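Local coordinates for protein lysine specific cysteine protease (Porphyromonas gingivalis, PDB 3KM5) that cleaves proteins after lysine as a secreted cysteine protease and probable virulence factor, this chain being one of its adhesin domains, which are haemolytic in isolation, at residues 34-39 and 54-59; 80-85 and 95-100; 110-115 and 148-153. All coordinates share one frame; numbering follows the deposited sequence. Where two conformers were deposited one is given.

Interaction 1. Residues 34-39 and 54-59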
ATOM      1  N   LEU A  34       2.597  -1.039   7.129  1.00  9.40           N
ATOM      2  CA  LEU A  34       2.341  -2.084   8.119  1.00  9.93           C
ATOM      3  C   LEU A  34       1.233  -2.997   7.623  1.00 10.00           C
ATOM      4  O   LEU A  34       0.255  -2.532   7.031  1.00  9.30           O
ATOM      5  CB  LEU A  34       1.855  -1.496   9.453  1.00 13.31           C
ATOM      6  CG  LEU A  34       2.815  -0.657  10.305  1.00 13.45           C
ATOM      7  CD1 LEU A  34       2.027  -0.136  11.495  1.00 19.01           C
ATOM      8  CD2 LEU A  34       3.993  -1.470  10.781  1.00 19.09           C
ATOM      9  N   CYS A  35       1.329  -4.275   7.956  1.00  9.53           N
ATOM     10  CA  CYS A  35       0.230  -5.198   7.775  1.00 10.76           C
ATOM     11  C   CYS A  35      -0.849  -4.890   8.800  1.00  8.31           C
ATOM     12  O   CYS A  35      -0.540  -4.591   9.945  1.00 10.88           O
ATOM     13  CB  CYS A  35       0.732  -6.616   7.984  1.00  9.34           C
ATOM     14  SG  CYS A  35      -0.552  -7.915   8.078  1.00 14.02           S
ATOM     15  N   LEU A  36      -2.101  -4.875   8.349  1.00 10.07           N
ATOM     16  CA  LEU A  36      -3.274  -4.755   9.222  1.00 10.03           C
ATOM     17  C   LEU A  36      -4.179  -5.961   9.022  1.00 12.04           C
ATOM     18  O   LEU A  36      -4.323  -6.445   7.889  1.00 11.93           O
ATOM     19  CB  LEU A  36      -4.098  -3.529   8.892  1.00 12.55           C
ATOM     20  CG  LEU A  36      -3.376  -2.187   8.899  1.00 14.34           C
ATOM     21  CD1 LEU A  36      -4.361  -1.077   8.491  1.00 15.36           C
ATOM     22  CD2 LEU A  36      -2.663  -1.890  10.234  1.00 14.88           C
ATOM     23  N   SER A  37      -4.790  -6.438  10.118  1.00 12.46           N
ATOM     24  CA  SER A  37      -5.788  -7.501  10.056  1.00 14.06           C
ATOM     25  C   SER A  37      -7.182  -7.023  10.450  1.00 15.15           C
ATOM     26  O   SER A  37      -7.339  -6.294  11.441  1.00 15.50           O
ATOM     27  CB  SER A  37      -5.411  -8.632  11.001  1.00 15.93           C
ATOM     28  OG  SER A  37      -6.454  -9.597  11.003  1.00 21.44           O
ATOM     29  N   SER A  38      -8.179  -7.434   9.683  1.00 13.41           N
ATOM     30  CA  SER A  38      -9.576  -7.160   9.995  1.00 15.14           C
ATOM     31  C   SER A  38     -10.022  -7.803  11.313  1.00 18.10           C
ATOM     32  O   SER A  38     -11.041  -7.403  11.876  1.00 21.26           O
ATOM     33  CB  SER A  38     -10.494  -7.649   8.865  1.00 15.32           C
ATOM     34  OG  SER A  38     -10.335  -9.058   8.712  1.00 21.00           O
ATOM     35  N   GLY A  39      -9.291  -8.814  11.771  1.00 18.32           N
ATOM     36  CA  GLY A  39      -9.551  -9.422  13.086  1.00 23.23           C
ATOM     37  C   GLY A  39      -9.072  -8.553  14.250  1.00 27.83           C
ATOM     38  O   GLY A  39      -9.359  -8.860  15.412  1.00 30.60           O
ATOM     39  N   SER A  54      -0.778  -1.339   4.711  1.00  9.45           N
ATOM     40  CA  SER A  54      -1.361   0.007   4.885  1.00  8.12           C
ATOM     41  C   SER A  54      -0.254   1.014   5.062  1.00  8.79           C
ATOM     42  O   SER A  54       0.804   0.702   5.593  1.00  9.62           O
ATOM     43  CB  SER A  54      -2.231   0.028   6.150  1.00  9.97           C
ATOM     44  OG  SER A  54      -1.425  -0.099   7.320  1.00 11.07           O
ATOM     45  N   SER A  55      -0.547   2.241   4.638  1.00  7.90           N
ATOM     46  CA  SER A  55       0.274   3.406   4.928  1.00  8.58           C
ATOM     47  C   SER A  55      -0.670   4.619   5.110  1.00  8.16           C
ATOM     48  O   SER A  55      -1.638   4.787   4.392  1.00  8.28           O
ATOM     49  CB  SER A  55       1.288   3.640   3.799  1.00  7.68           C
ATOM     50  OG  SER A  55       2.065   4.823   4.054  1.00  8.76           O
ATOM     51  N   PHE A  56      -0.394   5.408   6.117  1.00  8.53           N
ATOM     52  CA  PHE A  56      -1.284   6.495   6.531  1.00  8.94           C
ATOM     53  C   PHE A  56      -0.750   7.901   6.189  1.00  9.96           C
ATOM     54  O   PHE A  56       0.447   8.206   6.335  1.00 10.76           O
ATOM     55  CB  PHE A  56      -1.558   6.386   8.045  1.00 11.01           C
ATOM     56  CG  PHE A  56      -2.379   5.193   8.392  1.00  9.45           C
ATOM     57  CD1 PHE A  56      -3.744   5.291   8.535  1.00 11.12           C
ATOM     58  CD2 PHE A  56      -1.807   3.939   8.496  1.00 10.93           C
ATOM     59  CE1 PHE A  56      -4.501   4.200   8.840  1.00 10.89           C
ATOM     60  CE2 PHE A  56      -2.550   2.830   8.800  1.00 14.12           C
ATOM     61  CZ  PHE A  56      -3.919   2.947   8.954  1.00 12.03           C
ATOM     62  N   SER A  57      -1.645   8.801   5.770  1.00 10.31           N
ATOM     63  CA  SER A  57      -1.351  10.241   5.774  1.00 11.63           C
ATOM     64  C   SER A  57      -2.110  10.936   6.906  1.00 13.88           C
ATOM     65  O   SER A  57      -1.923  12.154   7.077  1.00 13.04           O
ATOM     66  CB  SER A  57      -1.654  10.883   4.439  1.00 10.85           C
ATOM     67  OG  SER A  57      -3.018  10.851   4.133  1.00  9.56           O
ATOM     68  N   TRP A  58      -2.963  10.208   7.631  1.00 11.34           N
ATOM     69  CA  TRP A  58      -3.538  10.641   8.929  1.00 12.89           C
ATOM     70  C   TRP A  58      -3.698   9.395   9.767  1.00 16.45           C
ATOM     71  O   TRP A  58      -4.370   8.446   9.342  1.00 15.26           O
ATOM     72  CB  TRP A  58      -4.913  11.314   8.793  1.00 14.54           C
ATOM     73  CG  TRP A  58      -5.422  11.841  10.126  1.00 17.04           C
ATOM     74  CD1 TRP A  58      -5.201  13.096  10.655  1.00 19.71           C
ATOM     75  CD2 TRP A  58      -6.161  11.118  11.110  1.00 13.97           C
ATOM     76  NE1 TRP A  58      -5.790  13.192  11.896  1.00 21.02           N
ATOM     77  CE2 TRP A  58      -6.380  11.997  12.204  1.00 21.81           C
ATOM     78  CE3 TRP A  58      -6.675   9.819  11.178  1.00 20.61           C
ATOM     79  CZ2 TRP A  58      -7.089  11.610  13.347  1.00 22.67           C
ATOM     80  CZ3 TRP A  58      -7.383   9.436  12.308  1.00 26.15           C
ATOM     81  CH2 TRP A  58      -7.579  10.327  13.383  1.00 16.91           C
ATOM     82  N   ASN A  59      -3.175   9.409  10.991  1.00 18.16           N
ATOM     83  CA  ASN A  59      -3.333   8.275  11.909  1.00 20.15           C
ATOM     84  C   ASN A  59      -3.229   8.818  13.333  1.00 19.47           C
ATOM     85  O   ASN A  59      -2.171   8.783  13.945  1.00 20.12           O
ATOM     86  CB  ASN A  59      -2.274   7.194  11.637  1.00 17.70           C
ATOM     87  CG  ASN A  59      -2.394   5.993  12.556  1.00 21.36           C
ATOM     88  OD1 ASN A  59      -3.448   5.736  13.130  1.00 22.58           O
ATOM     89  ND2 ASN A  59      -1.321   5.232  12.669  1.00 23.06           N
TER
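Leu34 and Ser54 are joined by three hydrogen bonds, two between backbones and one from a side chain. Leu34 N gives its hydrogen to Ser54 O at 2.9 Å, within the carbonyl plane and fairly straight at 159° about the hydrogen. In the return direction Ser54 N reaches Leu34 O at 2.8 Å, the bond more bent. The third is made by the serine hydroxyl: Ser54 OG donates to Leu34 O over 3.0 Å. The two donors approach this oxygen from opposite faces of its carbonyl plane, so a single acceptor is gripped twice by one residue. The first torsion of Ser54 (chi1 68°) sets OG between its own N and carbonyl carbon, from where it can turn back to the neighbouring strand. Serine suits this buried position because it is small and can satisfy its hydroxyl on the backbone.

Leu34 and Ser54 form an antiparallel hydrogen-bonded pair between strands 34-37 and 51-56, part of one sheet of the beta jelly roll. The short segment axes run at 108° to each other, and this pair is the single bridge between the segments; Leu36 pairs instead with Val52. Strand 51-56 runs on beside strand 168-177.

Van der Waals packing supplies the rest. Branched leucine can serve two neighbours: Leu36 CG lies 3.3 Å from Ser54 OG, and Leu36 CD1 a tight 3.4 Å from Ser54 CB. The same CD1 makes the apolar contact, meeting the Phe56 ring edge near its plane, 4.1 Å from Phe56 CZ. Leu44 and Leu129 also pack against Leu36.

Interaction 2. Residues 80-85 and 95-100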
ATOM      1  N   VAL A  80       2.550  -6.225 -12.837  1.00  9.69           N
ATOM      2  CA  VAL A  80       2.013  -6.326 -11.477  1.00 10.01           C
ATOM      3  C   VAL A  80       0.544  -5.848 -11.498  1.00  9.93           C
ATOM      4  O   VAL A  80       0.223  -4.823 -12.098  1.00 11.62           O
ATOM      5  CB  VAL A  80       2.911  -5.560 -10.442  1.00  8.73           C
ATOM      6  CG1 VAL A  80       3.001  -4.013 -10.736  1.00 11.07           C
ATOM      7  CG2 VAL A  80       2.434  -5.841  -9.011  1.00 11.86           C
ATOM      8  N   LYS A  81      -0.346  -6.651 -10.939  1.00  8.99           N
ATOM      9  CA  LYS A  81      -1.739  -6.311 -10.817  1.00  8.55           C
ATOM     10  C   LYS A  81      -2.043  -6.303  -9.320  1.00  9.68           C
ATOM     11  O   LYS A  81      -1.588  -7.193  -8.580  1.00 11.94           O
ATOM     12  CB  LYS A  81      -2.600  -7.329 -11.571  1.00  9.16           C
ATOM     13  CG  LYS A  81      -4.092  -7.024 -11.481  1.00 12.87           C
ATOM     14  CD  LYS A  81      -4.774  -7.856 -10.490  1.00 17.57           C
ATOM     15  CE  LYS A  81      -5.028  -9.200 -11.052  1.00 15.62           C
ATOM     16  NZ  LYS A  81      -5.982  -9.955 -10.210  1.00 15.46           N
ATOM     17  N   TYR A  82      -2.840  -5.369  -8.845  1.00  7.88           N
ATOM     18  CA  TYR A  82      -3.088  -5.248  -7.424  1.00  8.72           C
ATOM     19  C   TYR A  82      -4.414  -4.521  -7.231  1.00  7.24           C
ATOM     20  O   TYR A  82      -4.996  -3.991  -8.183  1.00  9.26           O
ATOM     21  CB  TYR A  82      -1.955  -4.491  -6.699  1.00  8.17           C
ATOM     22  CG  TYR A  82      -1.729  -3.102  -7.260  1.00  8.65           C
ATOM     23  CD1 TYR A  82      -2.345  -1.994  -6.692  1.00  8.14           C
ATOM     24  CD2 TYR A  82      -0.975  -2.893  -8.417  1.00  9.44           C
ATOM     25  CE1 TYR A  82      -2.162  -0.704  -7.218  1.00  8.73           C
ATOM     26  CE2 TYR A  82      -0.797  -1.623  -8.948  1.00  7.87           C
ATOM     27  CZ  TYR A  82      -1.386  -0.542  -8.354  1.00  8.90           C
ATOM     28  OH  TYR A  82      -1.198   0.696  -8.933  1.00  9.07           O
ATOM     29  N   TYR A  83      -4.861  -4.505  -5.987  1.00  7.46           N
ATOM     30  CA  TYR A  83      -6.040  -3.769  -5.563  1.00  8.86           C
ATOM     31  C   TYR A  83      -5.662  -2.815  -4.446  1.00  7.59           C
ATOM     32  O   TYR A  83      -4.912  -3.172  -3.558  1.00  8.08           O
ATOM     33  CB  TYR A  83      -7.160  -4.728  -5.097  1.00  9.15           C
ATOM     34  CG  TYR A  83      -7.536  -5.753  -6.134  1.00  9.64           C
ATOM     35  CD1 TYR A  83      -8.613  -5.579  -6.985  1.00 11.51           C
ATOM     36  CD2 TYR A  83      -6.784  -6.921  -6.260  1.00 10.65           C
ATOM     37  CE1 TYR A  83      -8.927  -6.566  -7.971  1.00  9.94           C
ATOM     38  CE2 TYR A  83      -7.074  -7.859  -7.216  1.00 11.23           C
ATOM     39  CZ  TYR A  83      -8.145  -7.697  -8.057  1.00 12.59           C
ATOM     40  OH  TYR A  83      -8.411  -8.661  -9.036  1.00 16.85           O
ATOM     41  N   TYR A  84      -6.172  -1.582  -4.528  1.00  9.05           N
ATOM     42  CA  TYR A  84      -6.001  -0.609  -3.472  1.00  9.06           C
ATOM     43  C   TYR A  84      -7.330  -0.107  -2.976  1.00  7.82           C
ATOM     44  O   TYR A  84      -8.352  -0.181  -3.649  1.00  8.30           O
ATOM     45  CB  TYR A  84      -5.112   0.544  -3.937  1.00  9.76           C
ATOM     46  CG  TYR A  84      -5.749   1.600  -4.818  1.00 11.06           C
ATOM     47  CD1 TYR A  84      -6.494   2.638  -4.278  1.00 10.89           C
ATOM     48  CD2 TYR A  84      -5.609   1.546  -6.188  1.00 10.32           C
ATOM     49  CE1 TYR A  84      -7.063   3.598  -5.075  1.00 14.93           C
ATOM     50  CE2 TYR A  84      -6.142   2.536  -6.989  1.00 13.02           C
ATOM     51  CZ  TYR A  84      -6.883   3.527  -6.440  1.00 15.61           C
ATOM     52  OH  TYR A  84      -7.422   4.498  -7.266  1.00 21.39           O
ATOM     53  N   ALA A  85      -7.289   0.446  -1.777  1.00  7.87           N
ATOM     54  CA  ALA A  85      -8.465   1.068  -1.186  1.00  8.31           C
ATOM     55  C   ALA A  85      -8.026   2.322  -0.424  1.00  6.93           C
ATOM     56  O   ALA A  85      -6.971   2.370   0.153  1.00  8.15           O
ATOM     57  CB  ALA A  85      -9.200   0.073  -0.255  1.00 10.58           C
ATOM     58  N   TYR A  95       0.066   7.778  -4.623  1.00  6.58           N
ATOM     59  CA  TYR A  95       1.104   6.756  -4.580  1.00  9.13           C
ATOM     60  C   TYR A  95       1.677   6.485  -5.953  1.00  8.48           C
ATOM     61  O   TYR A  95       1.060   6.774  -6.979  1.00  9.20           O
ATOM     62  CB  TYR A  95       0.566   5.478  -3.913  1.00  9.13           C
ATOM     63  CG  TYR A  95      -0.333   4.720  -4.843  1.00  9.57           C
ATOM     64  CD1 TYR A  95       0.168   3.648  -5.578  1.00  7.00           C
ATOM     65  CD2 TYR A  95      -1.649   5.092  -5.045  1.00  8.85           C
ATOM     66  CE1 TYR A  95      -0.609   2.999  -6.506  1.00  8.32           C
ATOM     67  CE2 TYR A  95      -2.451   4.416  -5.971  1.00  9.01           C
ATOM     68  CZ  TYR A  95      -1.915   3.332  -6.692  1.00  8.59           C
ATOM     69  OH  TYR A  95      -2.645   2.630  -7.668  1.00  9.96           O
ATOM     70  N   ALA A  96       2.877   5.942  -5.953  1.00  9.18           N
ATOM     71  CA  ALA A  96       3.550   5.478  -7.148  1.00  7.30           C
ATOM     72  C   ALA A  96       3.863   3.994  -7.067  1.00  7.91           C
ATOM     73  O   ALA A  96       4.137   3.498  -6.025  1.00  8.65           O
ATOM     74  CB  ALA A  96       4.859   6.263  -7.375  1.00 10.46           C
ATOM     75  N   VAL A  97       3.922   3.341  -8.224  1.00  8.41           N
ATOM     76  CA  VAL A  97       4.540   2.027  -8.387  1.00  7.74           C
ATOM     77  C   VAL A  97       5.883   2.347  -9.079  1.00  9.73           C
ATOM     78  O   VAL A  97       5.937   3.120 -10.071  1.00 10.18           O
ATOM     79  CB  VAL A  97       3.692   1.082  -9.267  1.00 10.21           C
ATOM     80  CG1 VAL A  97       4.362  -0.255  -9.511  1.00  9.14           C
ATOM     81  CG2 VAL A  97       2.305   0.871  -8.642  1.00  9.98           C
ATOM     82  N   MET A  98       6.972   1.811  -8.534  1.00  9.74           N
ATOM     83  CA  MET A  98       8.305   2.038  -9.042  1.00  9.68           C
ATOM     84  C   MET A  98       9.025   0.745  -9.257  1.00  9.47           C
ATOM     85  O   MET A  98       8.685  -0.286  -8.687  1.00  9.49           O
ATOM     86  CB  MET A  98       9.088   2.876  -8.035  1.00 11.74           C
ATOM     87  CG  MET A  98       8.294   4.092  -7.527  1.00 12.89           C
ATOM     88  SD  MET A  98       9.282   5.128  -6.440  1.00 14.43           S
ATOM     89  CE  MET A  98      10.388   5.929  -7.572  1.00 12.10           C
ATOM     90  N   ILE A  99      10.063   0.795 -10.093  1.00  9.16           N
ATOM     91  CA  ILE A  99      10.913  -0.358 -10.277  1.00  9.93           C
ATOM     92  C   ILE A  99      12.393  -0.029 -10.108  1.00 10.17           C
ATOM     93  O   ILE A  99      12.848   1.087 -10.433  1.00 10.72           O
ATOM     94  CB  ILE A  99      10.671  -1.044 -11.661  1.00 10.57           C
ATOM     95  CG1 ILE A  99      11.200  -0.159 -12.818  1.00 11.50           C
ATOM     96  CG2 ILE A  99       9.190  -1.464 -11.817  1.00 12.04           C
ATOM     97  CD1 ILE A  99      12.682  -0.450 -13.279  1.00 12.43           C
ATOM     98  N   SER A 100      13.123  -1.025  -9.609  1.00  8.69           N
ATOM     99  CA  SER A 100      14.582  -0.991  -9.618  1.00  8.94           C
ATOM    100  C   SER A 100      15.078  -2.183 -10.394  1.00 10.76           C
ATOM    101  O   SER A 100      14.442  -3.247 -10.409  1.00 10.35           O
ATOM    102  CB  SER A 100      15.105  -1.078  -8.188  1.00  9.02           C
ATOM    103  OG  SER A 100      16.508  -1.377  -8.196  1.00 11.34           O
TER
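Tyr82 and Tyr95 meet between the two sheets of the beta jelly roll, where strands 79-86 and 95-100 face each other and their side chains interlock. The segment axes stay 10.7 Å apart at closest, a gap that large residues can bridge.

The two phenols come from opposite directions, each hydroxyl lying in plane at the edge of the other ring. Tyr84 offers a broad face to one side of this pair: the edge of Tyr95 points at it, with ring centroids 5.4 Å apart and planes at 58°, an edge-to-face arrangement. Tyr95 is therefore a wedge whose end fits between Tyr82 and Tyr84. Its chi1 of 76° carries OH across to Tyr82 and the ring edge to the face of Tyr84.

Val97 packs alongside the end of Tyr82 as the two side chains slide past each other, Val97 CG2 coming within 3.5 Å of Tyr82 OH. Compact valines suffice farther along, where Val80 CG1 and Val97 CG1 meet tip to tip at 4.2 Å.

Tyrosine suits the middle of this core because its ring packs while its polar end can be paired. Glu115 also bonds Tyr95 OH, and Tyr82 OH donates to Tyr95 OH at 2.7 Å.

Interaction 3. Residues 110-115 and 148-153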
ATOM      1  N   THR A 110      12.701   3.977 -10.105  1.00 12.81           N
ATOM      2  CA  THR A 110      12.091   4.961 -11.000  0.50 13.52           C
ATOM      3  C   THR A 110      10.593   4.669 -11.146  1.00 12.80           C
ATOM      4  O   THR A 110      10.137   3.506 -11.131  1.00 11.96           O
ATOM      5  CB  THR A 110      12.785   5.010 -12.372  0.50 16.38           C
ATOM      6  OG1 THR A 110      12.610   3.761 -13.038  0.50 14.15           O
ATOM      7  CG2 THR A 110      14.285   5.325 -12.215  0.50 13.41           C
ATOM      8  N   VAL A 111       9.823   5.748 -11.239  1.00 12.87           N
ATOM      9  CA  VAL A 111       8.359   5.656 -11.283  1.00 13.12           C
ATOM     10  C   VAL A 111       7.941   5.064 -12.617  1.00 12.43           C
ATOM     11  O   VAL A 111       8.445   5.490 -13.677  1.00 16.07           O
ATOM     12  CB  VAL A 111       7.702   7.062 -11.140  1.00 15.17           C
ATOM     13  CG1 VAL A 111       6.196   6.975 -11.264  1.00 14.94           C
ATOM     14  CG2 VAL A 111       8.035   7.714  -9.820  1.00 16.04           C
ATOM     15  N   VAL A 112       7.074   4.055 -12.588  1.00 11.37           N
ATOM     16  CA  VAL A 112       6.467   3.527 -13.786  1.00 12.78           C
ATOM     17  C   VAL A 112       4.956   3.802 -13.849  1.00 11.71           C
ATOM     18  O   VAL A 112       4.363   3.633 -14.914  1.00 13.99           O
ATOM     19  CB  VAL A 112       6.717   1.994 -13.945  1.00 13.63           C
ATOM     20  CG1 VAL A 112       8.200   1.721 -14.054  1.00 16.31           C
ATOM     21  CG2 VAL A 112       6.128   1.162 -12.852  1.00 14.70           C
ATOM     22  N   PHE A 113       4.328   4.158 -12.729  1.00 11.86           N
ATOM     23  CA  PHE A 113       2.901   4.499 -12.668  1.00 10.98           C
ATOM     24  C   PHE A 113       2.679   5.316 -11.414  1.00 12.48           C
ATOM     25  O   PHE A 113       3.251   4.981 -10.396  1.00 11.58           O
ATOM     26  CB  PHE A 113       2.012   3.241 -12.603  1.00 12.04           C
ATOM     27  CG  PHE A 113       0.576   3.553 -12.248  1.00 11.88           C
ATOM     28  CD1 PHE A 113      -0.198   4.306 -13.110  1.00 13.53           C
ATOM     29  CD2 PHE A 113       0.045   3.187 -11.011  1.00 17.57           C
ATOM     30  CE1 PHE A 113      -1.503   4.685 -12.750  1.00 14.71           C
ATOM     31  CE2 PHE A 113      -1.262   3.508 -10.682  1.00 23.15           C
ATOM     32  CZ  PHE A 113      -2.024   4.250 -11.544  1.00 14.60           C
ATOM     33  N   GLU A 114       1.859   6.362 -11.457  1.00  8.77           N
ATOM     34  CA  GLU A 114       1.431   6.981 -10.202  1.00  9.38           C
ATOM     35  C   GLU A 114       0.107   7.693 -10.405  1.00  8.33           C
ATOM     36  O   GLU A 114      -0.252   8.023 -11.539  1.00 10.00           O
ATOM     37  CB  GLU A 114       2.508   7.871  -9.561  1.00 15.51           C
ATOM     38  CG  GLU A 114       2.894   9.070 -10.330  1.00 14.36           C
ATOM     39  CD  GLU A 114       4.024   9.906  -9.676  1.00 12.71           C
ATOM     40  OE1 GLU A 114       4.879  10.386 -10.433  1.00 11.64           O
ATOM     41  OE2 GLU A 114       4.040  10.120  -8.436  1.00 13.55           O
ATOM     42  N   GLU A 115      -0.635   7.877  -9.316  1.00  8.10           N
ATOM     43  CA  GLU A 115      -1.944   8.465  -9.360  1.00  8.52           C
ATOM     44  C   GLU A 115      -2.361   8.982  -7.997  1.00  9.46           C
ATOM     45  O   GLU A 115      -1.742   8.704  -6.982  1.00  8.83           O
ATOM     46  CB  GLU A 115      -2.996   7.486  -9.881  1.00 11.39           C
ATOM     47  CG  GLU A 115      -3.291   6.393  -8.898  1.00 11.59           C
ATOM     48  CD  GLU A 115      -4.399   5.447  -9.348  1.00 14.96           C
ATOM     49  OE1 GLU A 115      -5.250   5.859 -10.160  1.00 15.11           O
ATOM     50  OE2 GLU A 115      -4.379   4.270  -8.951  1.00 12.69           O
ATOM     51  N   ASP A 148       2.427  -2.239 -16.287  1.00  9.07           N
ATOM     52  CA  ASP A 148       3.462  -2.867 -17.089  1.00  9.87           C
ATOM     53  C   ASP A 148       4.829  -2.673 -16.397  1.00 12.03           C
ATOM     54  O   ASP A 148       5.125  -1.585 -15.931  1.00 10.81           O
ATOM     55  CB  ASP A 148       3.552  -2.206 -18.479  1.00  9.85           C
ATOM     56  CG  ASP A 148       2.314  -2.350 -19.330  1.00 10.36           C
ATOM     57  OD1 ASP A 148       1.422  -3.155 -19.030  1.00 13.99           O
ATOM     58  OD2 ASP A 148       2.284  -1.642 -20.363  1.00 12.20           O
ATOM     59  N   LEU A 149       5.645  -3.734 -16.322  1.00  9.08           N
ATOM     60  CA  LEU A 149       6.981  -3.632 -15.733  1.00 11.67           C
ATOM     61  C   LEU A 149       8.059  -3.666 -16.823  1.00 10.97           C
ATOM     62  O   LEU A 149       8.036  -4.573 -17.662  1.00 14.04           O
ATOM     63  CB  LEU A 149       7.213  -4.731 -14.713  1.00 10.58           C
ATOM     64  CG  LEU A 149       6.175  -4.820 -13.596  1.00  9.92           C
ATOM     65  CD1 LEU A 149       6.417  -6.064 -12.749  1.00 11.02           C
ATOM     66  CD2 LEU A 149       6.225  -3.593 -12.750  1.00 11.73           C
ATOM     67  N   PRO A 150       8.941  -2.658 -16.852  1.00 11.36           N
ATOM     68  CA  PRO A 150      10.008  -2.617 -17.865  1.00 11.47           C
ATOM     69  C   PRO A 150      10.894  -3.831 -17.788  1.00 13.85           C
ATOM     70  O   PRO A 150      11.058  -4.441 -16.730  1.00 12.61           O
ATOM     71  CB  PRO A 150      10.806  -1.373 -17.492  1.00 16.02           C
ATOM     72  CG  PRO A 150       9.900  -0.543 -16.648  1.00 19.62           C
ATOM     73  CD  PRO A 150       8.944  -1.468 -15.996  1.00 13.89           C
ATOM     74  N   ALA A 151      11.452  -4.197 -18.926  1.00 12.81           N
ATOM     75  CA  ALA A 151      12.407  -5.275 -18.974  1.00 11.88           C
ATOM     76  C   ALA A 151      13.554  -5.002 -18.012  1.00 12.97           C
ATOM     77  O   ALA A 151      14.070  -3.899 -17.943  1.00 13.77           O
ATOM     78  CB  ALA A 151      12.953  -5.384 -20.380  1.00 12.37           C
ATOM     79  N   GLY A 152      13.963  -6.014 -17.300  1.00 11.97           N
ATOM     80  CA  GLY A 152      15.030  -5.863 -16.307  1.00 13.97           C
ATOM     81  C   GLY A 152      14.555  -5.567 -14.878  1.00 11.50           C
ATOM     82  O   GLY A 152      15.348  -5.563 -13.950  1.00 12.28           O
ATOM     83  N   THR A 153      13.251  -5.342 -14.686  1.00 10.98           N
ATOM     84  CA  THR A 153      12.719  -5.094 -13.342  1.00 11.88           C
ATOM     85  C   THR A 153      13.158  -6.223 -12.410  1.00  9.83           C
ATOM     86  O   THR A 153      12.937  -7.406 -12.689  1.00 11.49           O
ATOM     87  CB  THR A 153      11.198  -5.001 -13.366  1.00 12.28           C
ATOM     88  OG1 THR A 153      10.796  -3.812 -14.066  1.00 12.28           O
ATOM     89  CG2 THR A 153      10.615  -4.999 -11.932  1.00 12.97           C
TER
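A classic beta bulge, in which Val112 and Phe113 both face Val97, brings Val112 against Pro150 in the loop between strands 143-148 and 155-161. The chain turns a corner at Val112, and its side chain points toward that loop.

The touch is apolar. Val112 CG1 lies 3.8 Å from Pro150 CD and equally near Pro150 CG, so one methyl rests on the outer carbons of the proline ring, the two side chains crossing obliquely. The other methyl, CG2, approaches the backbone of Asp148, at 4.2 Å from Asp148 O. With chi1 at -62°, CG1 stands opposite the carbonyl carbon and the two methyls are divided between Pro150 and Asp148. The carboxylate of Asp148 is engaged elsewhere, in a salt bridge to Lys79.

The short, branched side chain of valine and the rigid ring of proline suit this partly exposed edge. The proline also starts the turn that shapes the loop: Pro150 O accepts from Thr153 N at 3.1 Å and from Thr153 OG1 at 2.7 Å, holding the threonine hydroxyl on the same oxygen. The backbone angles of Ala151 and the positive phi of Gly152 (93°) mark the turn from Pro150 to Thr153 as type II.

In the fold
Interactions 1 and 2 are buried, whereas interaction 3 lies at the surface, about 16 Å from the centre of the chain. Interaction 1 joins strands within one sheet, so backbone hydrogen bonds dominate; interaction 2 spans the gap between two sheets and depends on rings and methyls with one hydroxyl pair. Interaction 3 links the edge strand 109-115 to a loop through a small apolar touch. Strand 79-86 of interaction 2 belongs to the same sheet as interaction 1, although their centres are about 17 Å apart. Interactions 2 and 3 touch directly: strands 95-100 and 109-115 are sheet neighbours, with Val97 N and Phe113 O 2.8 Å apart.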